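Local coordinates for protein peptide synthase (Silicibacter pomeroyi DSS-3, PDB 2QTP) that is of unknown function but, as a DUF1185 family member with a variant of the Bacillus chorismate mutase fold, may take part in amino-acid metabolism, at residues Leu131-Leu135 with Met164-Thr170; Arg28-Ala32 with Cys66-Ile72. One frame throughout, in Å; residues are numbered along the deposited sequence.

Overall arrangement
Both segments of contact 2 (Arg28-Ala32 with Cys66-Ile72) come earlier in the chain than those of contact 1 (Leu131-Leu135 with Met164-Thr170), and the contact centres lie about 12 Å apart. Strands 21-37 and 162-171, one from each contact, are antiparallel neighbours in the mixed main sheet, joined by backbone bonds such as Ala32 N to Val167 O and Ala30 N to Val169 O, both 2.9 Å. Helix 49-70 packs on one face of this sheet in contact 2; the two-stranded antiparallel sheet 131-135/148-152 packs on the other in contact 1. The family has a variant of the Bacillus chorismate mutase fold. Contact 1 is centred about 4 Å from the chain centre, contact 2 about 12 Å.

Contact 1: residues Leu131-Leu135 with Met164-Thr170; sequences LDVPL and MVAVAVT
Leu131 meets selenomethionine Met164 where two sheets pack face to face: strand 131-135, paired with strand 148-152, lies over strand 162-171 of the main sheet. The axes of segments 131-135 and 164-170 come within 7.4 Å at 42°; no hydrogen bond links the two segments, which meet through side chains alone. Leu131 and Met164 reach tip to tip, CB of Leu131 standing 3.8 Å from CE of Met164; the bend at chi3 of Met164 (70°) turns that methyl toward the leucine. Leu131 also touches Ser83 and Met85 of strand 79-86. The carbonyl oxygen of Asp132 accepts a hydrogen bond from Ser83 OG. Val133 straddles two alanines: its CG2 lies 3.8 Å from CB of Ala166, and its CG1 lies 3.8 Å from CB of Ala168. With CG1 anti to the backbone N (chi1 -169°), each methyl has its own small partner, and Ile150 of strand 148-152 borders both Val133 and Ala168. Leu135 ends the row, its CD2 lying 3.8 Å from CG2 of Thr170. Replacing Leu135 with an alanine would probably open a gap beside the Ala168 methyl and take away the leucine's part in covering Thr170 CG2. CB of Ala168 touches both Val133 CG1 and CD2 of Leu135, the latter 3.7 Å away.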
ATOM      1  N   LEU A 131      -3.253   5.319  -6.847  1.00 65.04           N
ATOM      2  CA  LEU A 131      -3.239   3.859  -6.690  1.00 64.56           C
ATOM      3  C   LEU A 131      -4.426   3.533  -5.800  1.00 66.19           C
ATOM      4  O   LEU A 131      -4.569   4.097  -4.713  1.00 66.50           O
ATOM      5  CB  LEU A 131      -1.925   3.386  -6.011  1.00 63.52           C
ATOM      6  CG  LEU A 131      -1.691   1.927  -5.631  1.00 64.98           C
ATOM      7  CD1 LEU A 131      -1.641   0.991  -6.861  1.00 66.49           C
ATOM      8  CD2 LEU A 131      -0.371   1.844  -4.787  1.00 60.15           C
ATOM      9  N   ASP A 132      -5.265   2.622  -6.262  1.00 66.49           N
ATOM     10  CA  ASP A 132      -6.402   2.192  -5.498  1.00 71.04           C
ATOM     11  C   ASP A 132      -6.000   0.976  -4.669  1.00 73.50           C
ATOM     12  O   ASP A 132      -5.567  -0.030  -5.219  1.00 78.28           O
ATOM     13  CB  ASP A 132      -7.530   1.840  -6.447  1.00 75.84           C
ATOM     14  CG  ASP A 132      -8.898   2.307  -5.944  1.00 87.90           C
ATOM     15  OD1 ASP A 132      -9.264   2.104  -4.736  1.00 84.58           O
ATOM     16  OD2 ASP A 132      -9.614   2.872  -6.811  1.00105.61           O
ATOM     17  N   VAL A 133      -6.074   1.090  -3.345  1.00 70.32           N
ATOM     18  CA  VAL A 133      -5.735  -0.027  -2.462  1.00 66.94           C
ATOM     19  C   VAL A 133      -7.032  -0.762  -2.068  1.00 65.74           C
ATOM     20  O   VAL A 133      -7.896  -0.201  -1.437  1.00 62.32           O
ATOM     21  CB  VAL A 133      -4.988   0.435  -1.216  1.00 63.26           C
ATOM     22  CG1 VAL A 133      -4.415  -0.799  -0.463  1.00 62.11           C
ATOM     23  CG2 VAL A 133      -3.903   1.439  -1.596  1.00 59.10           C
ATOM     24  N   PRO A 134      -7.171  -2.022  -2.466  1.00 65.95           N
ATOM     25  CA  PRO A 134      -8.371  -2.775  -2.128  1.00 66.90           C
ATOM     26  C   PRO A 134      -8.478  -3.086  -0.621  1.00 68.52           C
ATOM     27  O   PRO A 134      -7.473  -3.104   0.086  1.00 70.45           O
ATOM     28  CB  PRO A 134      -8.215  -4.048  -2.956  1.00 65.81           C
ATOM     29  CG  PRO A 134      -6.804  -4.157  -3.236  1.00 68.26           C
ATOM     30  CD  PRO A 134      -6.209  -2.815  -3.233  1.00 66.55           C
ATOM     31  N   LEU A 135      -9.688  -3.274  -0.128  1.00 71.63           N
ATOM     32  CA  LEU A 135      -9.908  -3.584   1.289  1.00 73.83           C
ATOM     33  C   LEU A 135     -10.871  -4.764   1.367  1.00 77.87           C
ATOM     34  O   LEU A 135     -12.048  -4.634   1.039  1.00 78.09           O
ATOM     35  CB  LEU A 135     -10.486  -2.385   2.048  1.00 70.68           C
ATOM     36  CG  LEU A 135      -9.537  -1.256   2.446  1.00 70.93           C
ATOM     37  CD1 LEU A 135     -10.334  -0.026   2.928  1.00 62.92           C
ATOM     38  CD2 LEU A 135      -8.569  -1.720   3.512  1.00 68.77           C
HETATM   39  N   MSE A 164       6.095   2.154  -5.531  1.00 66.80           N
HETATM   40  CA  MSE A 164       5.287   2.731  -4.457  1.00 64.78           C
HETATM   41  C   MSE A 164       4.423   1.575  -3.935  1.00 65.41           C
HETATM   42  O   MSE A 164       3.626   0.995  -4.666  1.00 64.28           O
HETATM   43  CB  MSE A 164       4.434   3.905  -4.970  1.00 68.39           C
HETATM   44  CG  MSE A 164       3.759   4.675  -3.905  1.00 65.84           C
HETATM   45 SE   MSE A 164       2.762   6.192  -4.430  0.75 63.87          SE
HETATM   46  CE  MSE A 164       1.230   5.312  -5.349  1.00 63.06           C
ATOM     47  N   VAL A 165       4.648   1.192  -2.690  1.00 65.09           N
ATOM     48  CA  VAL A 165       3.961   0.051  -2.077  1.00 65.77           C
ATOM     49  C   VAL A 165       3.038   0.572  -0.958  1.00 64.27           C
ATOM     50  O   VAL A 165       3.447   1.404  -0.200  1.00 63.83           O
ATOM     51  CB  VAL A 165       5.025  -0.891  -1.464  1.00 67.23           C
ATOM     52  CG1 VAL A 165       4.369  -2.167  -0.922  1.00 66.45           C
ATOM     53  CG2 VAL A 165       6.136  -1.180  -2.515  1.00 63.23           C
ATOM     54  N   ALA A 166       1.830   0.041  -0.849  1.00 64.32           N
ATOM     55  CA  ALA A 166       0.848   0.455   0.127  1.00 63.35           C
ATOM     56  C   ALA A 166       0.199  -0.723   0.861  1.00 62.86           C
ATOM     57  O   ALA A 166      -0.064  -1.780   0.279  1.00 63.21           O
ATOM     58  CB  ALA A 166      -0.262   1.314  -0.563  1.00 61.59           C
ATOM     59  N   VAL A 167      -0.046  -0.518   2.160  1.00 64.06           N
ATOM     60  CA  VAL A 167      -0.843  -1.422   3.000  1.00 59.95           C
ATOM     61  C   VAL A 167      -1.951  -0.589   3.666  1.00 63.88           C
ATOM     62  O   VAL A 167      -1.692   0.511   4.192  1.00 60.92           O
ATOM     63  CB  VAL A 167       0.032  -2.110   4.063  1.00 64.82           C
ATOM     64  CG1 VAL A 167      -0.829  -2.842   5.088  1.00 58.31           C
ATOM     65  CG2 VAL A 167       1.101  -3.055   3.373  1.00 56.06           C
ATOM     66  N   ALA A 168      -3.182  -1.095   3.636  1.00 61.70           N
ATOM     67  CA  ALA A 168      -4.330  -0.406   4.218  1.00 60.42           C
ATOM     68  C   ALA A 168      -5.028  -1.327   5.212  1.00 62.88           C
ATOM     69  O   ALA A 168      -4.978  -2.551   5.065  1.00 61.18           O
ATOM     70  CB  ALA A 168      -5.302   0.008   3.125  1.00 59.72           C
ATOM     71  N   VAL A 169      -5.660  -0.711   6.210  1.00 61.90           N
ATOM     72  CA  VAL A 169      -6.413  -1.363   7.265  1.00 64.48           C
ATOM     73  C   VAL A 169      -7.615  -0.456   7.575  1.00 64.76           C
ATOM     74  O   VAL A 169      -7.517   0.767   7.452  1.00 65.36           O
ATOM     75  CB  VAL A 169      -5.537  -1.543   8.555  1.00 65.35           C
ATOM     76  CG1 VAL A 169      -6.291  -2.314   9.617  1.00 69.34           C
ATOM     77  CG2 VAL A 169      -4.223  -2.283   8.233  1.00 66.11           C
ATOM     78  N   THR A 170      -8.757  -1.047   7.922  1.00 64.26           N
ATOM     79  CA  THR A 170      -9.911  -0.279   8.336  1.00 65.36           C
ATOM     80  C   THR A 170     -10.260  -0.670   9.752  1.00 66.22           C
ATOM     81  O   THR A 170      -9.932  -1.759  10.205  1.00 63.04           O
ATOM     82  CB  THR A 170     -11.187  -0.476   7.475  1.00 64.43           C
ATOM     83  OG1 THR A 170     -11.668  -1.802   7.633  1.00 69.35           O
ATOM     84  CG2 THR A 170     -10.947  -0.190   6.018  1.00 61.25           C
TER

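Contact 2: residues Arg28-Ala32 with Cys66-Ile72; sequences RKAVA and CVQALGI
Arg28 holds the carbonyl oxygen of Leu70 with two N-H groups: NH2 donates to Leu70 O at 2.8 Å, in the carbonyl plane and on a lone pair, with the oxygen tilted 16° out of the guanidinium plane. NH1 adds a weak bond to the same oxygen, bent to 134°. CD2 of Leu70 sits 3.7 Å above the guanidinium plane, over its centre, while CG2 of Ile72 lies at the edge, 3.6 Å from Arg28 NH2. A bend at chi3 folds the arginine over the leucine. Farther along the strand, Leu70 CG lies 3.7 Å from CB of Ala30, and SG of Cys66 lies 4.0 Å from CB of Ala32. This is helix-on-sheet packing, helix segment 66-70 running at 139° to strand segment 28-32. Gly71, with positive phi, ends the helix in a Schellman motif, Ile72 N bonding back to Val67 O, and that turn brings Ile72 beside the arginine. Farther out, Asp171 of the adjoining strand 162-171 forms a salt bridge with Arg28 NH2, probably helping to fix the guanidinium. Val169 on the same strand touches Cys66, while Ala69 leans on Val10 and Ile12 of strand 5-15.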
ATOM      1  N   ARG A  28     -13.081   4.438  10.335  1.00 59.77           N
ATOM      2  CA  ARG A  28     -11.781   4.933   9.951  1.00 61.65           C
ATOM      3  C   ARG A  28     -11.026   3.989   9.048  1.00 63.79           C
ATOM      4  O   ARG A  28     -11.116   2.762   9.183  1.00 67.70           O
ATOM      5  CB  ARG A  28     -10.932   5.227  11.190  1.00 62.64           C
ATOM      6  CG  ARG A  28     -11.520   6.240  12.166  1.00 65.75           C
ATOM      7  CD  ARG A  28     -10.558   6.506  13.298  1.00 70.41           C
ATOM      8  NE  ARG A  28     -10.311   5.272  14.051  1.00 76.74           N
ATOM      9  CZ  ARG A  28      -9.255   5.051  14.829  1.00 72.99           C
ATOM     10  NH1 ARG A  28      -8.305   5.975  14.974  1.00 81.71           N
ATOM     11  NH2 ARG A  28      -9.146   3.895  15.454  1.00 70.37           N
ATOM     12  N   LYS A  29     -10.268   4.571   8.126  1.00 61.98           N
ATOM     13  CA  LYS A  29      -9.407   3.815   7.232  1.00 62.83           C
ATOM     14  C   LYS A  29      -8.017   4.425   7.325  1.00 61.26           C
ATOM     15  O   LYS A  29      -7.871   5.653   7.446  1.00 61.52           O
ATOM     16  CB  LYS A  29      -9.864   3.936   5.776  1.00 62.73           C
ATOM     17  CG  LYS A  29     -11.324   3.697   5.512  1.00 69.89           C
ATOM     18  CD  LYS A  29     -11.553   3.792   4.013  1.00 74.41           C
ATOM     19  CE  LYS A  29     -12.959   3.414   3.603  1.00 82.21           C
ATOM     20  NZ  LYS A  29     -13.085   3.677   2.148  1.00 85.45           N
ATOM     21  N   ALA A  30      -6.994   3.592   7.251  1.00 60.47           N
ATOM     22  CA  ALA A  30      -5.625   4.096   7.231  1.00 59.73           C
ATOM     23  C   ALA A  30      -4.888   3.365   6.143  1.00 60.81           C
ATOM     24  O   ALA A  30      -5.193   2.197   5.856  1.00 59.84           O
ATOM     25  CB  ALA A  30      -4.938   3.903   8.584  1.00 57.70           C
ATOM     26  N   VAL A  31      -3.925   4.044   5.532  1.00 61.44           N
ATOM     27  CA  VAL A  31      -3.052   3.430   4.540  1.00 63.34           C
ATOM     28  C   VAL A  31      -1.636   3.998   4.733  1.00 64.21           C
ATOM     29  O   VAL A  31      -1.475   5.187   4.961  1.00 64.44           O
ATOM     30  CB  VAL A  31      -3.576   3.604   3.058  1.00 63.75           C
ATOM     31  CG1 VAL A  31      -3.960   4.987   2.743  1.00 65.76           C
ATOM     32  CG2 VAL A  31      -2.530   3.097   2.032  1.00 62.36           C
ATOM     33  N   ALA A  32      -0.640   3.121   4.744  1.00 63.43           N
ATOM     34  CA  ALA A  32       0.772   3.497   4.864  1.00 63.87           C
ATOM     35  C   ALA A  32       1.442   3.120   3.527  1.00 63.88           C
ATOM     36  O   ALA A  32       1.205   2.031   2.992  1.00 62.71           O
ATOM     37  CB  ALA A  32       1.447   2.781   6.075  1.00 60.38           C
ATOM     38  N   CYS A  66       0.123   1.531   9.964  1.00 66.27           N
ATOM     39  CA  CYS A  66      -1.347   1.619   9.912  1.00 66.89           C
ATOM     40  C   CYS A  66      -1.999   1.517  11.278  1.00 67.03           C
ATOM     41  O   CYS A  66      -2.819   2.358  11.638  1.00 69.27           O
ATOM     42  CB  CYS A  66      -1.930   0.539   8.999  1.00 67.58           C
ATOM     43  SG  CYS A  66      -1.879   0.938   7.275  1.00 70.26           S
ATOM     44  N   VAL A  67      -1.652   0.477  12.036  1.00 68.65           N
ATOM     45  CA  VAL A  67      -2.226   0.266  13.370  1.00 67.90           C
ATOM     46  C   VAL A  67      -1.780   1.353  14.358  1.00 68.27           C
ATOM     47  O   VAL A  67      -2.570   1.795  15.169  1.00 68.65           O
ATOM     48  CB  VAL A  67      -1.980  -1.190  13.915  1.00 68.30           C
ATOM     49  CG1 VAL A  67      -2.568  -2.212  12.943  1.00 60.10           C
ATOM     50  CG2 VAL A  67      -0.494  -1.475  14.156  1.00 69.21           C
ATOM     51  N   GLN A  68      -0.531   1.792  14.288  1.00 69.59           N
ATOM     52  CA  GLN A  68      -0.095   2.922  15.092  1.00 71.58           C
ATOM     53  C   GLN A  68      -0.877   4.186  14.759  1.00 70.71           C
ATOM     54  O   GLN A  68      -1.232   4.919  15.654  1.00 70.54           O
ATOM     55  CB  GLN A  68       1.391   3.206  14.919  1.00 73.66           C
ATOM     56  CG  GLN A  68       2.282   2.230  15.652  1.00 85.22           C
ATOM     57  CD  GLN A  68       3.763   2.436  15.338  1.00 97.24           C
ATOM     58  OE1 GLN A  68       4.141   2.837  14.228  1.00101.65           O
ATOM     59  NE2 GLN A  68       4.611   2.145  16.317  1.00103.54           N
ATOM     60  N   ALA A  69      -1.154   4.436  13.483  1.00 68.24           N
ATOM     61  CA  ALA A  69      -1.922   5.612  13.080  1.00 66.55           C
ATOM     62  C   ALA A  69      -3.353   5.595  13.616  1.00 65.58           C
ATOM     63  O   ALA A  69      -3.909   6.629  13.941  1.00 66.58           O
ATOM     64  CB  ALA A  69      -1.945   5.731  11.549  1.00 64.41           C
ATOM     65  N   LEU A  70      -3.956   4.423  13.655  1.00 65.16           N
ATOM     66  CA  LEU A  70      -5.321   4.257  14.103  1.00 67.09           C
ATOM     67  C   LEU A  70      -5.369   4.019  15.601  1.00 70.42           C
ATOM     68  O   LEU A  70      -6.434   3.924  16.179  1.00 71.29           O
ATOM     69  CB  LEU A  70      -5.959   3.049  13.416  1.00 66.52           C
ATOM     70  CG  LEU A  70      -6.284   3.129  11.934  1.00 64.62           C
ATOM     71  CD1 LEU A  70      -6.496   1.694  11.380  1.00 66.99           C
ATOM     72  CD2 LEU A  70      -7.472   4.052  11.685  1.00 64.79           C
ATOM     73  N   GLY A  71      -4.208   3.892  16.222  1.00 72.95           N
ATOM     74  CA  GLY A  71      -4.133   3.636  17.650  1.00 73.43           C
ATOM     75  C   GLY A  71      -4.893   2.391  18.043  1.00 73.66           C
ATOM     76  O   GLY A  71      -5.607   2.400  19.039  1.00 74.69           O
ATOM     77  N   ILE A  72      -4.768   1.319  17.265  1.00 73.40           N
ATOM     78  CA  ILE A  72      -5.449   0.085  17.629  1.00 72.95           C
ATOM     79  C   ILE A  72      -4.450  -1.047  17.702  1.00 74.01           C
ATOM     80  O   ILE A  72      -3.302  -0.904  17.281  1.00 72.95           O
ATOM     81  CB  ILE A  72      -6.601  -0.287  16.647  1.00 72.40           C
ATOM     82  CG1 ILE A  72      -6.069  -0.612  15.244  1.00 71.25           C
ATOM     83  CG2 ILE A  72      -7.623   0.829  16.571  1.00 72.44           C
ATOM     84  CD1 ILE A  72      -7.156  -1.059  14.292  1.00 72.78           C
TER